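PDB 4R3U: 2-hydroxyisobutyryl-CoA mutase large subunit from Aquincola tertiaricarbonis, which catalyses, together with its cobalamin-binding small subunit, the interconversion of 2-hydroxyisobutyryl-CoA and (S)-3-hydroxybutyryl-CoA. Local coordinates for residues Pro86-Tyr91 against Ala368-Gln374; Gly136-Asp140 against Val153-Thr157; Leu213-Met217 against Thr446-Ile450. All coordinates share one frame; numbering follows the deposited sequence.

In the fold
All three contacts are buried but share no helix or strand and differ in chemistry. Contact 1 joins a substrate-binding loop to the end of helix 357-370 and the turn into strand 375-377; it mixes one hydroxyl-carbonyl bond with close packing and touches the coenzyme A. Contact 2, its centre about 23 Å from that of the chain (about 16 Å for the others), is polar: a serine meets a carboxylate across the loop that joins helices 131-135 and 158-164, after barrel strand 125-128. Contact 3 is apolar, joining two short helices with no hydrogen bond. Contacts 1 and 3 lie on opposite sides of the chain's centre; contacts 2 and 3 come within about 10 Å at their nearest atoms.

Contact 1: residues Pro86-Tyr91 against Ala368-Gln374; sequences PYPTMY and AVLGGAQ. With 3HC (3-hydroxybutanoyl-coenzyme A), chain E.
Y91 sends its hydroxyl to the carbonyl of A373: OH donates to A373 O at 2.6 Å, in the carbonyl plane and on a lone pair. The carbonyl of V369 also sits at the ring edge, with V369 O 3.2 Å from Y91 CE2, while V369 CG1 packs 3.8 Å from Y91 CE2 too. Beside it M90 CE reaches the backbone of G372, 3.6 Å from G372 O, its chain bent at both chi2 and chi3. The P86 ring and the Q374 side chain run alongside each other with opposite headings, P86 CG lying 3.3 Å from Q374 NE2. G372 closes helix 357-370 in a Schellman motif, and the chain then enters strand 375-377 of the TIM barrel. A bend at chi2 (57°) folds the Q374 amide back so that NE2 donates to G372 O (2.8 Å), while OE1 takes the backbone N of F340. P86 CG also covers one face of the Y87 ring near its centre. Y87 OH lies 2.6 Å from the diphosphate oxygen O2A of the coenzyme A, and M90 O is 2.9 Å from the adenine N6A. Farther out, W96 meets Y91 edge-to-face, and T89 OG1 is hydrogen-bonded to E44 of the second subunit.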
loop_
_atom_site.group_PDB
_atom_site.type_symbol
_atom_site.label_atom_id
_atom_site.label_comp_id
_atom_site.label_asym_id
_atom_site.label_seq_id
_atom_site.Cartn_x
_atom_site.Cartn_y
_atom_site.Cartn_z
ATOM N N PRO A 86 9.423 -18.884 11.109
ATOM C CA PRO A 86 10.544 -19.810 11.390
ATOM C C PRO A 86 11.405 -19.427 12.611
ATOM O O PRO A 86 12.124 -20.282 13.144
ATOM C CB PRO A 86 11.355 -19.771 10.092
ATOM C CG PRO A 86 11.141 -18.386 9.571
ATOM C CD PRO A 86 9.701 -18.039 9.924
ATOM N N TYR A 87 11.345 -18.146 13.043
ATOM C CA TYR A 87 12.110 -17.628 14.176
ATOM C C TYR A 87 11.175 -17.171 15.316
ATOM O O TYR A 87 10.069 -16.699 15.048
ATOM C CB TYR A 87 13.067 -16.489 13.734
ATOM C CG TYR A 87 13.849 -16.735 12.457
ATOM C CD1 TYR A 87 14.553 -17.922 12.261
ATOM C CD2 TYR A 87 13.941 -15.754 11.473
ATOM C CE1 TYR A 87 15.253 -18.161 11.076
ATOM C CE2 TYR A 87 14.679 -15.962 10.304
ATOM C CZ TYR A 87 15.337 -17.166 10.113
ATOM O OH TYR A 87 16.060 -17.369 8.967
ATOM N N PRO A 88 11.569 -17.322 16.599
ATOM C CA PRO A 88 10.648 -16.928 17.684
ATOM C C PRO A 88 10.549 -15.427 17.936
ATOM O O PRO A 88 9.695 -15.015 18.705
ATOM C CB PRO A 88 11.249 -17.632 18.901
ATOM C CG PRO A 88 12.708 -17.656 18.612
ATOM C CD PRO A 88 12.814 -17.905 17.138
ATOM N N THR A 89 11.443 -14.632 17.342
ATOM C CA THR A 89 11.581 -13.189 17.560
ATOM C C THR A 89 11.286 -12.360 16.327
ATOM O O THR A 89 10.958 -11.161 16.446
ATOM C CB THR A 89 12.952 -12.906 18.187
ATOM O OG1 THR A 89 13.155 -11.531 18.360
ATOM C CG2 THR A 89 14.075 -13.554 17.445
ATOM N N MET A 90 11.377 -13.010 15.141
ATOM C CA MET A 90 11.140 -12.435 13.828
ATOM C C MET A 90 11.658 -11.006 13.669
ATOM O O MET A 90 12.816 -10.744 14.009
ATOM C CB MET A 90 9.685 -12.607 13.396
ATOM C CG MET A 90 9.266 -14.056 13.206
ATOM S SD MET A 90 9.996 -14.892 11.779
ATOM C CE MET A 90 9.293 -13.986 10.459
ATOM N N TYR A 91 10.810 -10.088 13.206
ATOM C CA TYR A 91 11.157 -8.682 12.939
ATOM C C TYR A 91 11.381 -7.773 14.150
ATOM O O TYR A 91 11.799 -6.636 13.966
ATOM C CB TYR A 91 10.190 -8.037 11.928
ATOM C CG TYR A 91 9.780 -8.924 10.776
ATOM C CD1 TYR A 91 10.728 -9.660 10.058
ATOM C CD2 TYR A 91 8.441 -9.027 10.391
ATOM C CE1 TYR A 91 10.350 -10.466 8.989
ATOM C CE2 TYR A 91 8.051 -9.840 9.331
ATOM C CZ TYR A 91 9.009 -10.541 8.620
ATOM O OH TYR A 91 8.626 -11.292 7.538
ATOM N N ALA A 368 3.721 -10.164 2.204
ATOM C CA ALA A 368 4.984 -10.879 2.425
ATOM C C ALA A 368 5.472 -10.772 3.882
ATOM O O ALA A 368 5.932 -11.766 4.458
ATOM C CB ALA A 368 6.052 -10.358 1.471
ATOM N N VAL A 369 5.328 -9.567 4.469
ATOM C CA VAL A 369 5.720 -9.218 5.843
ATOM C C VAL A 369 4.789 -9.931 6.843
ATOM O O VAL A 369 5.258 -10.513 7.822
ATOM C CB VAL A 369 5.725 -7.668 6.007
ATOM C CG1 VAL A 369 5.930 -7.249 7.461
ATOM C CG2 VAL A 369 6.788 -7.039 5.121
ATOM N N LEU A 370 3.468 -9.905 6.572
ATOM C CA LEU A 370 2.450 -10.551 7.394
ATOM C C LEU A 370 2.584 -12.073 7.242
ATOM O O LEU A 370 2.254 -12.819 8.175
ATOM C CB LEU A 370 1.034 -10.059 7.001
ATOM C CG LEU A 370 0.700 -8.572 7.196
ATOM C CD1 LEU A 370 -0.772 -8.343 7.027
ATOM C CD2 LEU A 370 1.159 -8.021 8.573
ATOM N N GLY A 371 3.098 -12.493 6.079
ATOM C CA GLY A 371 3.410 -13.875 5.717
ATOM C C GLY A 371 4.705 -14.413 6.304
ATOM O O GLY A 371 4.941 -15.626 6.253
ATOM N N GLY A 372 5.547 -13.536 6.868
ATOM C CA GLY A 372 6.778 -13.930 7.555
ATOM C C GLY A 372 7.981 -14.245 6.677
ATOM O O GLY A 372 8.797 -15.098 7.036
ATOM N N ALA A 373 8.131 -13.512 5.543
ATOM C CA ALA A 373 9.250 -13.643 4.596
ATOM C C ALA A 373 10.579 -13.222 5.268
ATOM O O ALA A 373 10.575 -12.362 6.168
ATOM C CB ALA A 373 8.980 -12.805 3.361
ATOM N N GLN A 374 11.695 -13.862 4.858
ATOM C CA GLN A 374 13.051 -13.637 5.411
ATOM C C GLN A 374 13.799 -12.617 4.601
ATOM O O GLN A 374 14.766 -12.005 5.086
ATOM C CB GLN A 374 13.867 -14.945 5.401
ATOM C CG GLN A 374 13.591 -15.864 6.566
ATOM C CD GLN A 374 12.152 -16.269 6.708
ATOM O OE1 GLN A 374 11.624 -17.076 5.947
ATOM N NE2 GLN A 374 11.469 -15.662 7.658
HETATM N N1A 3HC E . 16.734 -13.475 15.417
HETATM C C2A 3HC E . 18.128 -13.974 15.449
HETATM N N3A 3HC E . 18.677 -14.176 14.102
HETATM C C4A 3HC E . 17.950 -13.907 12.991
HETATM C C5A 3HC E . 16.679 -13.458 13.059
HETATM C C6A 3HC E . 16.084 -13.269 14.257
HETATM N N6A 3HC E . 14.826 -12.828 14.261
HETATM N N7A 3HC E . 16.253 -13.283 11.804
HETATM C C8A 3HC E . 17.243 -13.609 10.978
HETATM N N9A 3HC E . 18.276 -14.022 11.706
HETATM C C1B 3HC E . 19.619 -14.496 11.253
HETATM C C2B 3HC E . 19.547 -15.786 10.463
HETATM O O2B 3HC E . 19.581 -16.933 11.319
HETATM C C3B 3HC E . 20.784 -15.692 9.587
HETATM O O3B 3HC E . 21.968 -16.094 10.319
HETATM P P3B 3HC E . 23.103 -17.065 9.706
HETATM O O7A 3HC E . 23.593 -16.310 8.535
HETATM O O8A 3HC E . 24.065 -17.153 10.833
HETATM O O9A 3HC E . 22.344 -18.303 9.419
HETATM C C4B 3HC E . 20.895 -14.200 9.291
HETATM O O4B 3HC E . 20.182 -13.507 10.360
HETATM C C5B 3HC E . 20.321 -13.864 7.903
HETATM O O5B 3HC E . 18.879 -13.954 7.928
HETATM P P1A 3HC E . 18.023 -15.013 7.035
HETATM O O1A 3HC E . 18.825 -16.220 6.697
HETATM O O2A 3HC E . 16.714 -15.205 7.683
HETATM O O3A 3HC E . 17.780 -14.033 5.741
HETATM P P2A 3HC E . 18.621 -14.002 4.350
HETATM O O4A 3HC E . 18.071 -12.919 3.521
HETATM O O5A 3HC E . 20.083 -14.037 4.599
HETATM O O6A 3HC E . 18.215 -15.403 3.741
HETATM C CBP 3HC E . 17.034 -16.990 2.341
HETATM C CCP 3HC E . 16.912 -15.734 3.230
HETATM C CDP 3HC E . 17.397 -18.153 3.274
HETATM C CEP 3HC E . 15.672 -17.302 1.710
HETATM C CAP 3HC E . 18.146 -16.811 1.253
HETATM O OAP 3HC E . 18.406 -17.995 0.468
HETATM C C9P 3HC E . 18.058 -15.533 0.371
HETATM O O9P 3HC E . 18.575 -14.473 0.729
HETATM N N8P 3HC E . 17.478 -15.682 -0.831
HETATM C C7P 3HC E . 17.400 -14.565 -1.780
HETATM C C6P 3HC E . 16.936 -15.061 -3.142
HETATM C C5P 3HC E . 16.737 -13.917 -4.141
HETATM O O5P 3HC E . 16.842 -12.729 -3.823
HETATM N N4P 3HC E . 16.446 -14.346 -5.374
HETATM C C3P 3HC E . 16.196 -13.431 -6.478
HETATM C C2P 3HC E . 15.350 -14.157 -7.488
HETATM S S1P 3HC E . 14.887 -13.080 -8.879
HETATM C C1 3HC E . 13.973 -14.310 -9.824
HETATM O O1 3HC E . 14.343 -15.473 -9.968
HETATM C C2 3HC E . 12.613 -13.867 -10.393
HETATM C C3 3HC E . 12.760 -13.017 -11.657
HETATM O O3 3HC E . 13.564 -11.878 -11.370
HETATM C C4 3HC E . 13.368 -13.828 -12.812
#

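Contact 2: residues Gly136-Asp140 against Val153-Thr157; sequences GYDSD and VAIDT
D156 reaches across to S139 and uses one carboxylate oxygen to hold both the backbone and the side chain of that residue. At its base, D156 CB lies 4.0 Å from D138 OD1. The first torsion (chi1 -63°) sets CG beside the backbone N and opposite the carbonyl carbon, which carries the carboxylate over to S139. There D156 OD1 stands 4.2 Å from D138 OD1, a pair of like charges whose carboxylate planes are 47° apart. D156 OD2 accepts from S139 OG at 2.7 Å, on its syn side and close to the carboxylate plane. The same oxygen takes the S139 amide, N to OD2 3.1 Å, but from well above that plane. T509 OG1 and Q505 NE2 of helix 501-515 also bond to OD2, so four donors gather on one buried oxygen and would be expected to stabilise its negative charge. D138 has its own mates: T552 OG1 and the salt-bridging R513 at OD2, and the backbone N of G554 at OD1. Beside the serine hydroxyl, A154 CB packs 4.0 Å from S139 OG. Both segments belong to the one loop between helices 131-135 and 158-164: G136 closes the first in a Schellman motif, and T157 is the N-cap of the second, where D160 OD2 accepts T157 N, consistent with a capping box.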
loop_
_atom_site.group_PDB
_atom_site.type_symbol
_atom_site.label_atom_id
_atom_site.label_comp_id
_atom_site.label_asym_id
_atom_site.label_seq_id
_atom_site.Cartn_x
_atom_site.Cartn_y
_atom_site.Cartn_z
ATOM N N GLY A 136 24.116 -20.885 -20.154
ATOM C CA GLY A 136 25.426 -21.532 -20.125
ATOM C C GLY A 136 26.403 -21.168 -21.220
ATOM O O GLY A 136 27.384 -21.884 -21.437
ATOM N N TYR A 137 26.156 -20.049 -21.905
ATOM C CA TYR A 137 26.989 -19.592 -23.012
ATOM C C TYR A 137 27.887 -18.447 -22.637
ATOM O O TYR A 137 27.524 -17.589 -21.815
ATOM C CB TYR A 137 26.126 -19.133 -24.206
ATOM C CG TYR A 137 25.240 -20.197 -24.814
ATOM C CD1 TYR A 137 25.779 -21.232 -25.567
ATOM C CD2 TYR A 137 23.852 -20.118 -24.709
ATOM C CE1 TYR A 137 24.964 -22.199 -26.157
ATOM C CE2 TYR A 137 23.029 -21.092 -25.268
ATOM C CZ TYR A 137 23.587 -22.121 -26.010
ATOM O OH TYR A 137 22.774 -23.067 -26.592
ATOM N N ASP A 138 29.050 -18.394 -23.295
ATOM C CA ASP A 138 29.956 -17.263 -23.163
ATOM C C ASP A 138 29.376 -16.157 -24.045
ATOM O O ASP A 138 28.637 -16.447 -24.986
ATOM C CB ASP A 138 31.361 -17.636 -23.653
ATOM C CG ASP A 138 32.126 -18.523 -22.720
ATOM O OD1 ASP A 138 31.712 -18.646 -21.545
ATOM O OD2 ASP A 138 33.140 -19.103 -23.159
ATOM N N SER A 139 29.728 -14.904 -23.752
ATOM C CA SER A 139 29.267 -13.725 -24.488
ATOM C C SER A 139 29.517 -13.712 -26.019
ATOM O O SER A 139 28.758 -13.067 -26.745
ATOM C CB SER A 139 29.818 -12.474 -23.833
ATOM O OG SER A 139 29.402 -12.471 -22.479
ATOM N N ASP A 140 30.547 -14.439 -26.502
ATOM C CA ASP A 140 30.915 -14.499 -27.925
ATOM C C ASP A 140 30.392 -15.727 -28.665
ATOM O O ASP A 140 30.702 -15.911 -29.851
ATOM C CB ASP A 140 32.435 -14.333 -28.119
ATOM C CG ASP A 140 33.310 -15.381 -27.453
ATOM O OD1 ASP A 140 32.816 -16.069 -26.521
ATOM O OD2 ASP A 140 34.497 -15.489 -27.838
ATOM N N VAL A 153 23.286 -9.124 -15.840
ATOM C CA VAL A 153 24.733 -9.005 -15.968
ATOM C C VAL A 153 25.321 -10.197 -16.764
ATOM O O VAL A 153 24.771 -11.301 -16.723
ATOM C CB VAL A 153 25.436 -8.778 -14.595
ATOM C CG1 VAL A 153 25.477 -10.044 -13.751
ATOM C CG2 VAL A 153 26.845 -8.222 -14.766
ATOM N N ALA A 154 26.447 -9.965 -17.465
ATOM C CA ALA A 154 27.170 -10.993 -18.189
ATOM C C ALA A 154 28.283 -11.523 -17.290
ATOM O O ALA A 154 29.085 -10.729 -16.772
ATOM C CB ALA A 154 27.762 -10.415 -19.459
ATOM N N ILE A 155 28.301 -12.856 -17.057
ATOM C CA ILE A 155 29.372 -13.506 -16.324
ATOM C C ILE A 155 29.886 -14.667 -17.192
ATOM O O ILE A 155 29.135 -15.601 -17.493
ATOM C CB ILE A 155 29.083 -13.902 -14.832
ATOM C CG1 ILE A 155 28.460 -12.738 -14.005
ATOM C CG2 ILE A 155 30.371 -14.471 -14.139
ATOM C CD1 ILE A 155 29.408 -11.597 -13.559
ATOM N N ASP A 156 31.159 -14.580 -17.634
ATOM C CA ASP A 156 31.780 -15.633 -18.458
ATOM C C ASP A 156 32.915 -16.247 -17.704
ATOM O O ASP A 156 33.138 -17.439 -17.822
ATOM C CB ASP A 156 32.299 -15.101 -19.818
ATOM C CG ASP A 156 31.243 -14.545 -20.753
ATOM O OD1 ASP A 156 30.075 -14.899 -20.599
ATOM O OD2 ASP A 156 31.591 -13.746 -21.626
ATOM N N THR A 157 33.620 -15.415 -16.917
ATOM C CA THR A 157 34.856 -15.710 -16.164
ATOM C C THR A 157 34.797 -15.209 -14.688
ATOM O O THR A 157 33.957 -14.381 -14.328
ATOM C CB THR A 157 36.041 -15.030 -16.888
ATOM O OG1 THR A 157 35.875 -13.608 -16.832
ATOM C CG2 THR A 157 36.175 -15.455 -18.339
#

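Contact 3: residues Leu213-Met217 against Thr446-Ile450; sequences LKEYM and TIKLI
I450 points its side chain at helix 213-219 and spreads its branches over L213, Y216 and M217. CG1 lies beside the backbone N (chi1 -75°), which turns the longer branch, with CD1 at its end, between L213 and M217; the shorter branch faces Y216, with I450 CG2 3.6 Å from Y216 CB. L213 stands at about a right angle to I450, its CD2 4.0 Å from I450 CD1, and crosses I447 equally steeply. M217, extended beyond CG, runs across both I450 and T446: its CG is 4.0 Å from I450 CG1, and its CE lies 4.1 Å from T446 CG2. The Y216 ring leads away from I450, and its OH bonds to Y224 O. Replacing I450 by an alanine would probably open a gap between L213 and M217 and leave Y216 CB without its methyl partner. I226 of helix 226-243 and F455 of helix 454-472 also touch I450. The two short helices run nearly parallel, their segment axes 23° apart and 10.7 Å from each other at closest approach. This is side-by-side packing of apolar helix faces, joining a helix that follows TIM-barrel strand 206-208 to one that comes after the last barrel strand, 375-377.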
loop_
_atom_site.group_PDB
_atom_site.type_symbol
_atom_site.label_atom_id
_atom_site.label_comp_id
_atom_site.label_asym_id
_atom_site.label_seq_id
_atom_site.Cartn_x
_atom_site.Cartn_y
_atom_site.Cartn_z
ATOM N N LEU A 213 14.310 -28.257 -11.356
ATOM C CA LEU A 213 12.981 -28.837 -11.565
ATOM C C LEU A 213 11.948 -27.783 -11.978
ATOM O O LEU A 213 11.183 -27.997 -12.931
ATOM C CB LEU A 213 12.551 -29.722 -10.364
ATOM C CG LEU A 213 13.512 -30.940 -10.044
ATOM C CD1 LEU A 213 13.170 -31.613 -8.750
ATOM C CD2 LEU A 213 13.553 -31.956 -11.154
ATOM N N LYS A 214 12.043 -26.591 -11.381
ATOM C CA LYS A 214 11.149 -25.490 -11.689
ATOM C C LYS A 214 11.464 -24.863 -13.037
ATOM O O LYS A 214 10.632 -24.151 -13.581
ATOM C CB LYS A 214 11.129 -24.462 -10.534
ATOM C CG LYS A 214 12.408 -23.682 -10.314
ATOM C CD LYS A 214 12.428 -22.338 -11.017
ATOM C CE LYS A 214 13.584 -21.513 -10.498
ATOM N NZ LYS A 214 14.923 -21.978 -10.990
ATOM N N GLU A 215 12.682 -25.106 -13.569
ATOM C CA GLU A 215 13.127 -24.626 -14.888
ATOM C C GLU A 215 12.412 -25.419 -15.975
ATOM O O GLU A 215 11.903 -24.829 -16.920
ATOM C CB GLU A 215 14.653 -24.752 -15.024
ATOM C CG GLU A 215 15.435 -23.745 -14.170
ATOM C CD GLU A 215 15.104 -22.291 -14.439
ATOM O OE1 GLU A 215 14.781 -21.965 -15.597
ATOM O OE2 GLU A 215 15.065 -21.496 -13.478
ATOM N N TYR A 216 12.307 -26.755 -15.798
ATOM C CA TYR A 216 11.574 -27.612 -16.741
ATOM C C TYR A 216 10.076 -27.303 -16.691
ATOM O O TYR A 216 9.402 -27.261 -17.720
ATOM C CB TYR A 216 11.839 -29.105 -16.462
ATOM C CG TYR A 216 13.289 -29.497 -16.633
ATOM C CD1 TYR A 216 13.890 -29.501 -17.890
ATOM C CD2 TYR A 216 14.060 -29.882 -15.542
ATOM C CE1 TYR A 216 15.238 -29.836 -18.047
ATOM C CE2 TYR A 216 15.405 -30.231 -15.689
ATOM C CZ TYR A 216 15.994 -30.195 -16.942
ATOM O OH TYR A 216 17.324 -30.523 -17.086
ATOM N N MET A 217 9.581 -27.064 -15.476
ATOM C CA MET A 217 8.205 -26.757 -15.146
ATOM C C MET A 217 7.810 -25.341 -15.623
ATOM O O MET A 217 6.725 -25.163 -16.195
ATOM C CB MET A 217 8.057 -26.791 -13.609
ATOM C CG MET A 217 7.847 -28.130 -13.006
ATOM S SD MET A 217 7.237 -27.875 -11.314
ATOM C CE MET A 217 7.410 -29.519 -10.692
ATOM N N THR A 446 7.677 -36.625 -9.517
ATOM C CA THR A 446 7.915 -35.324 -10.116
ATOM C C THR A 446 8.503 -35.442 -11.490
ATOM O O THR A 446 7.895 -34.950 -12.433
ATOM C CB THR A 446 8.721 -34.455 -9.140
ATOM O OG1 THR A 446 7.970 -34.272 -7.946
ATOM C CG2 THR A 446 9.106 -33.139 -9.701
ATOM N N ILE A 447 9.678 -36.088 -11.607
ATOM C CA ILE A 447 10.416 -36.266 -12.864
ATOM C C ILE A 447 9.576 -36.854 -13.977
ATOM O O ILE A 447 9.535 -36.264 -15.059
ATOM C CB ILE A 447 11.828 -36.885 -12.679
ATOM C CG1 ILE A 447 12.679 -35.943 -11.791
ATOM C CG2 ILE A 447 12.509 -37.122 -14.042
ATOM C CD1 ILE A 447 14.011 -36.411 -11.459
ATOM N N LYS A 448 8.828 -37.931 -13.689
ATOM C CA LYS A 448 7.936 -38.574 -14.666
ATOM C C LYS A 448 6.827 -37.634 -15.152
ATOM O O LYS A 448 6.574 -37.568 -16.354
ATOM C CB LYS A 448 7.336 -39.889 -14.124
ATOM C CG LYS A 448 8.369 -40.943 -13.702
ATOM C CD LYS A 448 9.396 -41.436 -14.783
ATOM C CE LYS A 448 10.837 -40.929 -14.603
ATOM N NZ LYS A 448 11.372 -41.010 -13.197
ATOM N N LEU A 449 6.215 -36.878 -14.218
ATOM C CA LEU A 449 5.158 -35.909 -14.494
ATOM C C LEU A 449 5.683 -34.706 -15.256
ATOM O O LEU A 449 4.938 -34.139 -16.055
ATOM C CB LEU A 449 4.445 -35.496 -13.196
ATOM C CG LEU A 449 3.174 -36.265 -12.787
ATOM C CD1 LEU A 449 3.265 -37.732 -13.123
ATOM C CD2 LEU A 449 2.899 -36.097 -11.306
ATOM N N ILE A 450 6.963 -34.332 -15.037
ATOM C CA ILE A 450 7.656 -33.260 -15.766
ATOM C C ILE A 450 7.861 -33.778 -17.186
ATOM O O ILE A 450 7.561 -33.064 -18.143
ATOM C CB ILE A 450 8.996 -32.824 -15.079
ATOM C CG1 ILE A 450 8.728 -31.957 -13.819
ATOM C CG2 ILE A 450 9.930 -32.107 -16.060
ATOM C CD1 ILE A 450 9.987 -31.602 -12.952
#